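Local structure of acyl-CoA dehydrogenase domain protein Tcur3481 (Thermomonospora curvata, 6WY9) at residues 144-149 against 205-210; 134-139 against 165-170; 18-23 against 41-46; 84-89 against 116-121. The protein binds FAD and is probably a flavin-dependent acyl-CoA dehydrogenase. All blocks are in the same frame, centred on the assembly; numbering follows the deposited sequence.

Contact 1: 144-149 against 205-210; sequences GWRLSG and AVPARA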
loop_
_atom_site.group_PDB
_atom_site.type_symbol
_atom_site.label_atom_id
_atom_site.label_comp_id
_atom_site.label_asym_id
_atom_site.label_seq_id
_atom_site.Cartn_x
_atom_site.Cartn_y
_atom_site.Cartn_z
ATOM N N GLY B 144 -37.249 32.881 12.187
ATOM C CA GLY B 144 -36.773 31.949 11.190
ATOM C C GLY B 144 -35.467 32.385 10.563
ATOM O O GLY B 144 -34.744 33.236 11.100
ATOM N N TRP B 145 -35.173 31.823 9.400
ATOM C CA TRP B 145 -33.914 32.064 8.717
ATOM C C TRP B 145 -34.167 32.102 7.221
ATOM O O TRP B 145 -35.110 31.484 6.719
ATOM C CB TRP B 145 -32.881 30.964 9.041
ATOM C CG TRP B 145 -32.556 30.892 10.485
ATOM C CD1 TRP B 145 -33.280 30.283 11.455
ATOM C CD2 TRP B 145 -31.426 31.472 11.129
ATOM N NE1 TRP B 145 -32.675 30.449 12.672
ATOM C CE2 TRP B 145 -31.531 31.174 12.501
ATOM C CE3 TRP B 145 -30.333 32.215 10.677
ATOM C CZ2 TRP B 145 -30.593 31.603 13.435
ATOM C CZ3 TRP B 145 -29.391 32.637 11.603
ATOM C CH2 TRP B 145 -29.530 32.330 12.969
ATOM N N ARG B 146 -33.295 32.812 6.505
ATOM C CA ARG B 146 -33.225 32.672 5.058
ATOM C C ARG B 146 -31.814 32.275 4.653
ATOM O O ARG B 146 -30.833 32.859 5.134
ATOM C CB ARG B 146 -33.670 33.957 4.371
ATOM C CG ARG B 146 -35.110 34.245 4.655
ATOM C CD ARG B 146 -35.635 35.369 3.822
ATOM N NE ARG B 146 -37.031 35.643 4.138
ATOM C CZ ARG B 146 -38.060 35.034 3.560
ATOM N NH1 ARG B 146 -39.307 35.347 3.901
ATOM N NH2 ARG B 146 -37.846 34.118 2.635
ATOM N N LEU B 147 -31.736 31.270 3.772
ATOM C CA LEU B 147 -30.515 30.629 3.314
ATOM C C LEU B 147 -30.228 31.010 1.870
ATOM O O LEU B 147 -31.118 30.955 1.010
ATOM C CB LEU B 147 -30.626 29.093 3.385
ATOM C CG LEU B 147 -31.161 28.455 4.676
ATOM C CD1 LEU B 147 -31.165 26.931 4.611
ATOM C CD2 LEU B 147 -30.379 28.950 5.893
ATOM N N SER B 148 -28.973 31.367 1.604
ATOM C CA SER B 148 -28.527 31.694 0.256
ATOM C C SER B 148 -27.188 31.031 -0.003
ATOM O O SER B 148 -26.238 31.225 0.759
ATOM C CB SER B 148 -28.405 33.203 0.048
ATOM O OG SER B 148 -29.681 33.791 -0.102
ATOM N N GLY B 149 -27.112 30.291 -1.094
ATOM C CA GLY B 149 -25.901 29.597 -1.469
ATOM C C GLY B 149 -26.270 28.473 -2.415
ATOM O O GLY B 149 -27.372 28.455 -2.977
ATOM N N ALA B 205 -32.383 32.974 -0.721
ATOM C CA ALA B 205 -33.110 33.511 0.425
ATOM C C ALA B 205 -34.262 32.584 0.808
ATOM O O ALA B 205 -35.408 33.009 0.990
ATOM C CB ALA B 205 -33.607 34.929 0.141
ATOM N N VAL B 206 -33.944 31.303 0.933
ATOM C CA VAL B 206 -34.961 30.266 1.137
ATOM C C VAL B 206 -35.383 30.261 2.605
ATOM O O VAL B 206 -34.518 30.190 3.486
ATOM C CB VAL B 206 -34.424 28.892 0.733
ATOM C CG1 VAL B 206 -35.497 27.840 0.989
ATOM C CG2 VAL B 206 -33.941 28.848 -0.737
ATOM N N PRO B 207 -36.674 30.281 2.904
ATOM C CA PRO B 207 -37.107 30.188 4.308
ATOM C C PRO B 207 -36.691 28.866 4.941
ATOM O O PRO B 207 -36.772 27.800 4.312
ATOM C CB PRO B 207 -38.630 30.312 4.215
ATOM C CG PRO B 207 -38.875 30.970 2.894
ATOM C CD PRO B 207 -37.799 30.492 1.978
ATOM N N ALA B 208 -36.229 28.941 6.192
ATOM C CA ALA B 208 -35.775 27.741 6.890
ATOM C C ALA B 208 -35.942 27.912 8.386
ATOM O O ALA B 208 -36.069 29.029 8.894
ATOM C CB ALA B 208 -34.307 27.398 6.606
ATOM N N ARG B 209 -35.901 26.780 9.082
ATOM C CA ARG B 209 -36.027 26.720 10.530
ATOM C C ARG B 209 -34.822 25.981 11.079
ATOM O O ARG B 209 -34.451 24.926 10.555
ATOM C CB ARG B 209 -37.302 25.989 10.941
ATOM C CG ARG B 209 -38.556 26.494 10.261
ATOM C CD ARG B 209 -38.892 27.885 10.751
ATOM N NE ARG B 209 -39.254 27.882 12.165
ATOM C CZ ARG B 209 -39.765 28.929 12.813
ATOM N NH1 ARG B 209 -39.981 30.071 12.174
ATOM N NH2 ARG B 209 -40.064 28.829 14.103
ATOM N N ALA B 210 -34.214 26.518 12.130
ATOM C CA ALA B 210 -33.009 25.899 12.671
ATOM C C ALA B 210 -33.332 24.644 13.481
ATOM O O ALA B 210 -34.399 24.531 14.103
ATOM C CB ALA B 210 -32.247 26.904 13.542
#
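Trp145 and Leu147 pair with Ala208 and Val206 as the two hydrogen-bonded pairs of an antiparallel ladder, with Arg146 and Pro207 as the non-hydrogen-bonded pair between them. Backbone bonds carry most of the grip: Trp145 N reaches Ala208 O at 3.0 Å and Ala208 N returns to Trp145 O at 2.8 Å, while Leu147 and Val206 exchange a similar couple, the bond from Val206 N to Leu147 O being nearly straight (165°). At the corner of the chain, Ala205 and Val206 both face Leu147, which makes a G1 beta bulge. Ala205 N is turned to the side chain of Ser148 and donates to its OG at 2.9 Å.

Arg146 supplies the polar side-chain contact. Its chain, stretched out along CG, CD and NE, runs past Ala205 and Pro207, and NH2 donates to Ala205 O (3.1 Å) almost exactly in the guanidinium plane; NE forms a salt bridge with Asp141, so two partners fix the rotation of the group.

Apolar contacts gather on the other face, where Leu147 CD1 meets Ala208 CB at 3.8 Å and Ala210 CB approaches the pyrrole part of Trp145, 3.7 Å from NE1.

The pair lies within the mixed beta sheet of the middle region: strand 137-141 flanks Trp145 and Leu147, strand 172-179 borders strand 206-210, and Phe176 meets Trp145 edge-to-face.

Contact 2: 134-139 against 165-170; sequences PGCTAV and VSATGP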
loop_
_atom_site.group_PDB
_atom_site.type_symbol
_atom_site.label_atom_id
_atom_site.label_comp_id
_atom_site.label_asym_id
_atom_site.label_seq_id
_atom_site.Cartn_x
_atom_site.Cartn_y
_atom_site.Cartn_z
ATOM N N PRO B 134 -19.738 25.308 6.161
ATOM C CA PRO B 134 -20.453 25.550 4.897
ATOM C C PRO B 134 -20.310 26.998 4.451
ATOM O O PRO B 134 -20.391 27.925 5.264
ATOM C CB PRO B 134 -21.921 25.227 5.232
ATOM C CG PRO B 134 -21.944 24.747 6.651
ATOM C CD PRO B 134 -20.628 25.016 7.296
ATOM N N GLY B 135 -20.135 27.195 3.136
ATOM C CA GLY B 135 -20.214 28.539 2.572
ATOM C C GLY B 135 -21.638 29.045 2.411
ATOM O O GLY B 135 -21.873 30.255 2.402
ATOM N N CYS B 136 -22.597 28.142 2.279
ATOM C CA CYS B 136 -23.997 28.529 2.308
ATOM C C CYS B 136 -24.272 29.370 3.549
ATOM O O CYS B 136 -23.771 29.076 4.640
ATOM C CB CYS B 136 -24.872 27.270 2.273
ATOM S SG CYS B 136 -26.665 27.615 1.939
ATOM N N THR B 137 -25.005 30.469 3.360
ATOM C CA THR B 137 -25.234 31.468 4.400
ATOM C C THR B 137 -26.635 31.340 4.988
ATOM O O THR B 137 -27.588 30.999 4.282
ATOM C CB THR B 137 -25.061 32.876 3.830
ATOM O OG1 THR B 137 -23.764 32.962 3.237
ATOM C CG2 THR B 137 -25.159 33.902 4.929
ATOM N N ALA B 138 -26.757 31.648 6.283
ATOM C CA ALA B 138 -28.051 31.680 6.958
ATOM C C ALA B 138 -28.239 33.060 7.582
ATOM O O ALA B 138 -27.384 33.500 8.361
ATOM C CB ALA B 138 -28.135 30.574 8.022
ATOM N N VAL B 139 -29.318 33.747 7.225
ATOM C CA VAL B 139 -29.616 35.100 7.703
ATOM C C VAL B 139 -30.840 35.031 8.614
ATOM O O VAL B 139 -31.821 34.366 8.258
ATOM C CB VAL B 139 -29.867 36.077 6.532
ATOM C CG1 VAL B 139 -30.224 37.464 7.030
ATOM C CG2 VAL B 139 -28.635 36.148 5.650
ATOM N N VAL B 165 -30.238 21.223 5.581
ATOM C CA VAL B 165 -29.236 21.977 4.823
ATOM C C VAL B 165 -28.259 22.611 5.811
ATOM O O VAL B 165 -28.690 23.351 6.697
ATOM C CB VAL B 165 -29.902 23.089 3.984
ATOM C CG1 VAL B 165 -28.835 23.992 3.284
ATOM C CG2 VAL B 165 -30.912 22.508 3.002
ATOM N N SER B 166 -26.953 22.361 5.639
ATOM C CA SER B 166 -25.961 23.008 6.485
ATOM C C SER B 166 -25.624 24.394 5.920
ATOM O O SER B 166 -25.531 24.581 4.697
ATOM C CB SER B 166 -24.706 22.111 6.614
ATOM O OG SER B 166 -23.970 22.057 5.406
ATOM N N ALA B 167 -25.501 25.378 6.816
ATOM C CA ALA B 167 -25.231 26.776 6.465
ATOM C C ALA B 167 -24.566 27.482 7.647
ATOM O O ALA B 167 -24.693 27.057 8.799
ATOM C CB ALA B 167 -26.518 27.516 6.065
ATOM N N THR B 168 -23.859 28.564 7.358
ATOM C CA THR B 168 -23.218 29.368 8.405
ATOM C C THR B 168 -24.042 30.625 8.666
ATOM O O THR B 168 -24.289 31.427 7.748
ATOM C CB THR B 168 -21.774 29.690 8.020
ATOM O OG1 THR B 168 -21.041 28.448 7.944
ATOM C CG2 THR B 168 -21.082 30.663 9.052
ATOM N N GLY B 169 -24.517 30.762 9.912
ATOM C CA GLY B 169 -25.214 31.948 10.343
ATOM C C GLY B 169 -24.293 32.905 11.076
ATOM O O GLY B 169 -23.071 32.752 11.054
ATOM N N PRO B 170 -24.865 33.932 11.722
ATOM C CA PRO B 170 -24.031 34.861 12.509
ATOM C C PRO B 170 -23.295 34.198 13.661
ATOM O O PRO B 170 -22.258 34.708 14.083
ATOM C CB PRO B 170 -25.037 35.904 13.032
ATOM C CG PRO B 170 -26.246 35.748 12.208
ATOM C CD PRO B 170 -26.269 34.362 11.647
#
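Pro134 pushes its ring into the groove beside Ser166, Ala167 and Thr168, with CG as the bump, 3.6 Å from both Ser166 OG and Ala167 N. The ring crosses the Thr168 side chain at about a right angle, and CD rests 3.5 Å from Thr168 OG1. The methyl of Ala167 fits between Cys136 and Ala138: its CB lies 4.1 Å from Cys136 SG and 4.0 Å from Ala138 CB. The thiol takes that place because SG is anti to the backbone N (chi1 -168°). The backbones come close here, with 4.4 Å between the CA atoms of Ala138 and Gly169, and Gly169 CA-H points at Ala138 O.

Thr168 OG1 donates to Pro134 O at 2.8 Å, on a lone pair; Thr168 N gives a nearly straight bond (169°) to Cys136 O; and Ala138 N approaches Thr168 O from well above its carbonyl plane.

Within the beta domain the two strands meet at a single bridge, Thr137 with Thr168, and Phe176 packs on Ala138 and Ala167. Thr168 thus ties the loop before strand 137-141, and that strand's start, to strand 160-169, a mostly buried join of paired backbone atoms with methyls and a thiol between.

Contact 3: 18-23 against 41-46; sequences QIFTDH and ETLWRE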
loop_
_atom_site.group_PDB
_atom_site.type_symbol
_atom_site.label_atom_id
_atom_site.label_comp_id
_atom_site.label_asym_id
_atom_site.label_seq_id
_atom_site.Cartn_x
_atom_site.Cartn_y
_atom_site.Cartn_z
ATOM N N GLN B 18 -34.279 -10.491 3.876
ATOM C CA GLN B 18 -35.280 -11.118 3.025
ATOM C C GLN B 18 -35.890 -10.097 2.080
ATOM O O GLN B 18 -36.122 -10.381 0.897
ATOM C CB GLN B 18 -36.381 -11.753 3.873
ATOM C CG GLN B 18 -37.436 -12.458 3.024
ATOM C CD GLN B 18 -36.887 -13.687 2.316
ATOM O OE1 GLN B 18 -36.818 -13.745 1.075
ATOM N NE2 GLN B 18 -36.469 -14.672 3.103
ATOM N N ILE B 19 -36.193 -8.908 2.598
ATOM C CA ILE B 19 -36.830 -7.898 1.764
ATOM C C ILE B 19 -35.868 -7.450 0.659
ATOM O O ILE B 19 -36.228 -7.393 -0.528
ATOM C CB ILE B 19 -37.323 -6.743 2.648
ATOM C CG1 ILE B 19 -38.486 -7.251 3.525
ATOM C CG2 ILE B 19 -37.702 -5.447 1.841
ATOM C CD1 ILE B 19 -38.912 -6.198 4.512
ATOM N N PHE B 20 -34.609 -7.198 1.026
ATOM C CA PHE B 20 -33.632 -6.775 0.028
ATOM C C PHE B 20 -33.378 -7.875 -0.986
ATOM O O PHE B 20 -33.218 -7.605 -2.176
ATOM C CB PHE B 20 -32.318 -6.363 0.706
ATOM C CG PHE B 20 -32.385 -5.042 1.437
ATOM C CD1 PHE B 20 -32.985 -3.928 0.857
ATOM C CD2 PHE B 20 -31.814 -4.903 2.692
ATOM C CE1 PHE B 20 -33.025 -2.708 1.515
ATOM C CE2 PHE B 20 -31.860 -3.679 3.355
ATOM C CZ PHE B 20 -32.463 -2.588 2.776
ATOM N N THR B 21 -33.315 -9.126 -0.525
ATOM C CA THR B 21 -33.106 -10.255 -1.417
ATOM C C THR B 21 -34.249 -10.409 -2.413
ATOM O O THR B 21 -34.018 -10.734 -3.586
ATOM C CB THR B 21 -32.966 -11.519 -0.588
ATOM O OG1 THR B 21 -31.790 -11.416 0.217
ATOM C CG2 THR B 21 -32.861 -12.760 -1.513
ATOM N N ASP B 22 -35.494 -10.210 -1.953
ATOM C CA ASP B 22 -36.647 -10.306 -2.857
ATOM C C ASP B 22 -36.683 -9.192 -3.900
ATOM O O ASP B 22 -37.306 -9.367 -4.954
ATOM C CB ASP B 22 -37.963 -10.252 -2.078
ATOM C CG ASP B 22 -38.192 -11.473 -1.238
ATOM O OD1 ASP B 22 -37.553 -12.507 -1.497
ATOM O OD2 ASP B 22 -39.045 -11.392 -0.332
ATOM N N HIS B 23 -36.094 -8.028 -3.632
ATOM C CA HIS B 23 -36.299 -6.926 -4.570
ATOM C C HIS B 23 -35.038 -6.383 -5.222
ATOM O O HIS B 23 -35.150 -5.648 -6.209
ATOM C CB HIS B 23 -37.087 -5.786 -3.891
ATOM C CG HIS B 23 -38.477 -6.196 -3.517
ATOM N ND1 HIS B 23 -39.354 -6.760 -4.429
ATOM C CD2 HIS B 23 -39.109 -6.228 -2.322
ATOM C CE1 HIS B 23 -40.475 -7.098 -3.814
ATOM N NE2 HIS B 23 -40.354 -6.783 -2.537
ATOM N N GLU B 41 -39.646 2.581 -5.128
ATOM C CA GLU B 41 -40.732 2.973 -4.233
ATOM C C GLU B 41 -41.423 1.753 -3.647
ATOM O O GLU B 41 -42.046 1.839 -2.576
ATOM C CB GLU B 41 -41.747 3.827 -4.981
ATOM C CG GLU B 41 -41.197 5.105 -5.529
ATOM C CD GLU B 41 -40.836 6.110 -4.442
ATOM O OE1 GLU B 41 -41.276 5.953 -3.280
ATOM O OE2 GLU B 41 -40.098 7.061 -4.765
ATOM N N THR B 42 -41.365 0.624 -4.362
ATOM C CA THR B 42 -41.941 -0.607 -3.839
ATOM C C THR B 42 -41.131 -1.097 -2.650
ATOM O O THR B 42 -41.683 -1.420 -1.589
ATOM C CB THR B 42 -41.994 -1.665 -4.950
ATOM O OG1 THR B 42 -42.771 -1.129 -6.035
ATOM C CG2 THR B 42 -42.702 -2.941 -4.415
ATOM N N LEU B 43 -39.816 -1.126 -2.810
ATOM C CA LEU B 43 -38.927 -1.480 -1.709
ATOM C C LEU B 43 -39.126 -0.548 -0.509
ATOM O O LEU B 43 -39.137 -0.998 0.646
ATOM C CB LEU B 43 -37.489 -1.418 -2.187
ATOM C CG LEU B 43 -36.422 -1.770 -1.143
ATOM C CD1 LEU B 43 -36.742 -3.140 -0.497
ATOM C CD2 LEU B 43 -34.997 -1.757 -1.783
ATOM N N TRP B 44 -39.275 0.757 -0.769
ATOM C CA TRP B 44 -39.512 1.713 0.305
ATOM C C TRP B 44 -40.785 1.363 1.078
ATOM O O TRP B 44 -40.816 1.400 2.312
ATOM C CB TRP B 44 -39.627 3.127 -0.264
ATOM C CG TRP B 44 -39.548 4.136 0.823
ATOM C CD1 TRP B 44 -40.584 4.811 1.420
ATOM C CD2 TRP B 44 -38.353 4.555 1.487
ATOM N NE1 TRP B 44 -40.096 5.640 2.403
ATOM C CE2 TRP B 44 -38.731 5.496 2.473
ATOM C CE3 TRP B 44 -36.992 4.225 1.342
ATOM C CZ2 TRP B 44 -37.790 6.127 3.319
ATOM C CZ3 TRP B 44 -36.040 4.877 2.190
ATOM C CH2 TRP B 44 -36.458 5.806 3.159
ATOM N N ARG B 45 -41.860 1.062 0.359
ATOM C CA ARG B 45 -43.120 0.755 1.035
ATOM C C ARG B 45 -43.035 -0.564 1.796
ATOM O O ARG B 45 -43.613 -0.710 2.886
ATOM C CB ARG B 45 -44.263 0.717 0.025
ATOM C CG ARG B 45 -44.737 2.075 -0.491
ATOM C CD ARG B 45 -46.000 1.903 -1.379
ATOM N NE ARG B 45 -45.812 0.952 -2.487
ATOM C CZ ARG B 45 -46.244 -0.314 -2.487
ATOM N NH1 ARG B 45 -46.894 -0.802 -1.436
ATOM N NH2 ARG B 45 -46.026 -1.100 -3.541
ATOM N N GLU B 46 -42.334 -1.537 1.232
ATOM C CA GLU B 46 -42.145 -2.817 1.919
ATOM C C GLU B 46 -41.360 -2.629 3.220
ATOM O O GLU B 46 -41.727 -3.176 4.268
ATOM C CB GLU B 46 -41.412 -3.792 0.987
ATOM C CG GLU B 46 -42.150 -4.119 -0.340
ATOM C CD GLU B 46 -43.132 -5.228 -0.150
ATOM O OE1 GLU B 46 -42.761 -6.150 0.608
ATOM O OE2 GLU B 46 -44.262 -5.165 -0.704
#
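Helix segments 18-23 and 41-46 run nearly antiparallel, their directions 160° apart and their axes 10.6 Å from each other at closest approach. Leu43 is the central side chain of the contact. Its CG stands anti to the backbone N (chi1 -180°), which carries both methyls across toward helix 5-23. There the two branches divide the work: CD1 presses on Ile19 CG2 at 3.4 Å, tighter than usual for two carbons, and CD2 comes up in plane to the edge of the Phe20 ring, 4.0 Å from CE1. The Phe20 ring crosses the leucine side chain at about a right angle, while Ile19 meets it obliquely. Ile19 also reaches the next turn of the partner helix, where its CG2 lies 4.2 Å from Glu46 CB.

At His23 and Glu46 the character changes. His23 sets its imidazole against the bent chain of Glu46, with NE2 3.9 Å from Glu46 CG and the ring plane turned 64° from the carboxylate. Its NE2 and Glu46 OE1 are 4.0 Å apart, near enough that a charged imidazole might be favoured electrostatically. Asp22 CB lies over the centre of one face of the same ring.

Beneath, Leu47, Leu74 and Leu87 continue the apolar layer around Phe20. This is antiparallel helix packing within the N-terminal alpha-helical domain, the all-helical bundle that opens the acyl-CoA dehydrogenase fold.

Contact 4: 84-89 against 116-121; sequences PVPLWP and SRRLTV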
loop_
_atom_site.group_PDB
_atom_site.type_symbol
_atom_site.label_atom_id
_atom_site.label_comp_id
_atom_site.label_asym_id
_atom_site.label_seq_id
_atom_site.Cartn_x
_atom_site.Cartn_y
_atom_site.Cartn_z
ATOM N N PRO B 84 -31.497 0.009 -4.124
ATOM C CA PRO B 84 -31.668 1.451 -4.420
ATOM C C PRO B 84 -32.807 2.131 -3.663
ATOM O O PRO B 84 -33.883 2.410 -4.198
ATOM C CB PRO B 84 -31.912 1.446 -5.936
ATOM C CG PRO B 84 -32.660 0.128 -6.182
ATOM C CD PRO B 84 -31.898 -0.839 -5.273
ATOM N N VAL B 85 -32.563 2.455 -2.392
ATOM C CA VAL B 85 -33.496 3.292 -1.613
ATOM C C VAL B 85 -32.689 4.262 -0.760
ATOM O O VAL B 85 -31.612 3.935 -0.273
ATOM C CB VAL B 85 -34.416 2.449 -0.686
ATOM C CG1 VAL B 85 -35.634 1.927 -1.407
ATOM C CG2 VAL B 85 -33.640 1.285 -0.040
ATOM N N PRO B 86 -33.238 5.478 -0.531
ATOM C CA PRO B 86 -32.434 6.495 0.193
ATOM C C PRO B 86 -32.545 6.360 1.713
ATOM O O PRO B 86 -33.054 7.245 2.417
ATOM C CB PRO B 86 -33.039 7.801 -0.322
ATOM C CG PRO B 86 -34.539 7.457 -0.340
ATOM C CD PRO B 86 -34.552 6.019 -0.942
ATOM N N LEU B 87 -32.084 5.224 2.243
ATOM C CA LEU B 87 -32.233 5.011 3.681
ATOM C C LEU B 87 -31.319 5.944 4.477
ATOM O O LEU B 87 -31.758 6.562 5.456
ATOM C CB LEU B 87 -31.952 3.541 4.026
ATOM C CG LEU B 87 -33.036 2.528 3.625
ATOM C CD1 LEU B 87 -32.463 1.072 3.762
ATOM C CD2 LEU B 87 -34.306 2.675 4.455
ATOM N N TRP B 88 -30.044 6.073 4.075
ATOM C CA TRP B 88 -29.243 6.892 4.987
ATOM C C TRP B 88 -29.636 8.369 4.902
ATOM O O TRP B 88 -29.761 9.012 5.954
ATOM C CB TRP B 88 -27.720 6.661 4.813
ATOM C CG TRP B 88 -27.023 7.327 3.654
ATOM C CD1 TRP B 88 -26.689 6.756 2.445
ATOM C CD2 TRP B 88 -26.539 8.686 3.599
ATOM N NE1 TRP B 88 -26.056 7.687 1.648
ATOM C CE2 TRP B 88 -25.973 8.877 2.321
ATOM C CE3 TRP B 88 -26.583 9.769 4.487
ATOM C CZ2 TRP B 88 -25.413 10.111 1.923
ATOM C CZ3 TRP B 88 -26.036 10.982 4.093
ATOM C CH2 TRP B 88 -25.457 11.141 2.826
ATOM N N PRO B 89 -29.934 8.949 3.730
ATOM C CA PRO B 89 -30.367 10.365 3.758
ATOM C C PRO B 89 -31.630 10.579 4.585
ATOM O O PRO B 89 -31.677 11.485 5.423
ATOM C CB PRO B 89 -30.564 10.714 2.272
ATOM C CG PRO B 89 -29.687 9.716 1.527
ATOM C CD PRO B 89 -29.856 8.428 2.350
ATOM N N SER B 116 -44.621 7.548 4.200
ATOM C CA SER B 116 -45.172 8.588 3.335
ATOM C C SER B 116 -44.278 9.811 3.183
ATOM O O SER B 116 -44.550 10.639 2.306
ATOM C CB SER B 116 -46.536 9.029 3.871
ATOM O OG SER B 116 -46.405 9.384 5.231
ATOM N N ARG B 117 -43.242 9.957 4.008
ATOM C CA ARG B 117 -42.427 11.172 4.077
ATOM C C ARG B 117 -40.958 10.799 4.029
ATOM O O ARG B 117 -40.465 10.128 4.941
ATOM C CB ARG B 117 -42.690 11.957 5.362
ATOM C CG ARG B 117 -41.870 13.238 5.480
ATOM C CD ARG B 117 -42.021 13.944 6.847
ATOM N NE ARG B 117 -43.396 13.915 7.352
ATOM C CZ ARG B 117 -44.327 14.821 7.075
ATOM N NH1 ARG B 117 -45.532 14.697 7.608
ATOM N NH2 ARG B 117 -44.064 15.842 6.271
ATOM N N ARG B 118 -40.261 11.244 2.988
ATOM C CA ARG B 118 -38.822 11.034 2.888
ATOM C C ARG B 118 -38.112 12.372 3.027
ATOM O O ARG B 118 -38.702 13.442 2.853
ATOM C CB ARG B 118 -38.418 10.373 1.573
ATOM C CG ARG B 118 -39.020 8.957 1.372
ATOM C CD ARG B 118 -38.252 8.144 0.341
ATOM N NE ARG B 118 -38.169 8.775 -0.984
ATOM C CZ ARG B 118 -38.923 8.413 -2.022
ATOM N NH1 ARG B 118 -39.808 7.431 -1.880
ATOM N NH2 ARG B 118 -38.804 9.029 -3.199
ATOM N N LEU B 119 -36.819 12.280 3.309
ATOM C CA LEU B 119 -35.977 13.433 3.559
ATOM C C LEU B 119 -34.674 13.218 2.826
ATOM O O LEU B 119 -34.373 12.112 2.363
ATOM C CB LEU B 119 -35.707 13.614 5.056
ATOM C CG LEU B 119 -37.013 13.748 5.839
ATOM C CD1 LEU B 119 -36.762 13.397 7.284
ATOM C CD2 LEU B 119 -37.393 15.177 5.700
ATOM N N THR B 120 -33.887 14.283 2.725
ATOM C CA THR B 120 -32.485 14.093 2.387
ATOM C C THR B 120 -31.689 15.156 3.128
ATOM O O THR B 120 -32.245 16.019 3.815
ATOM C CB THR B 120 -32.254 14.122 0.858
ATOM O OG1 THR B 120 -30.871 13.883 0.582
ATOM C CG2 THR B 120 -32.686 15.484 0.256
ATOM N N VAL B 121 -30.366 15.055 3.015
ATOM C CA VAL B 121 -29.463 15.982 3.674
ATOM C C VAL B 121 -28.538 16.583 2.626
ATOM O O VAL B 121 -28.061 15.879 1.722
ATOM C CB VAL B 121 -28.666 15.278 4.784
ATOM C CG1 VAL B 121 -29.653 14.677 5.754
ATOM C CG2 VAL B 121 -27.734 14.165 4.195
#
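Trp88 meets Val121 through the benzene end of its indole, CZ3 standing 3.6 Å from Val121 CG2 in an oblique approach. Pro89 CD lies over one face of the same indole, 3.3 Å above its plane and offset toward the rim. The indole reaches this place through a chi1 of 79°, with CG tucked in over the main chain; its NE1 is hydrogen-bonded to a glycerol molecule, probably from the crystallisation liquor. The other flat group, the guanidinium of Arg118, is also met obliquely: Pro86 CG touches the arginine chain 3.8 Å from CD.

Pro89 faces the strand, its CB 3.6 Å from Thr120 OG1 and its O 3.8 Å from Val121 CG1.

No hydrogen bond joins the two segments, so proline rings, the indole of Trp88 and aliphatic groups make the join by van der Waals contact. Beyond it, Arg118 forms a salt bridge with Glu41, donates to Thr158 O and makes a cation-pi contact with Trp44, while Thr120 OG1 is bonded to Pro155 O. The chemistry implies a largely apolar seam between helix 87-100 and strand 118-122, and a buried arginine whose charge is probably balanced, at least in part, by Glu41.

Along the chain contact 3 closes first, then contact 4, and after it the segments of contacts 1 and 2 alternate. Contacts 1 and 2, with centres 8 Å apart, share the mixed sheet and touch directly through neighbouring strands 137-141 and 144-154. Contact 4 reaches the same sheet by strand 118-122, although its centre lies about 22 Å from that of contact 1. Its other side belongs to the helices: helix 41-49 touches strand 118-122, linking it to contact 3, whose centre is about 14 Å away. Contacts 2 and 3 lie on opposite sides of the chain's centre. Contact 4 thus joins the N-terminal helices to the beta domain, and all four lie away from the flavin site.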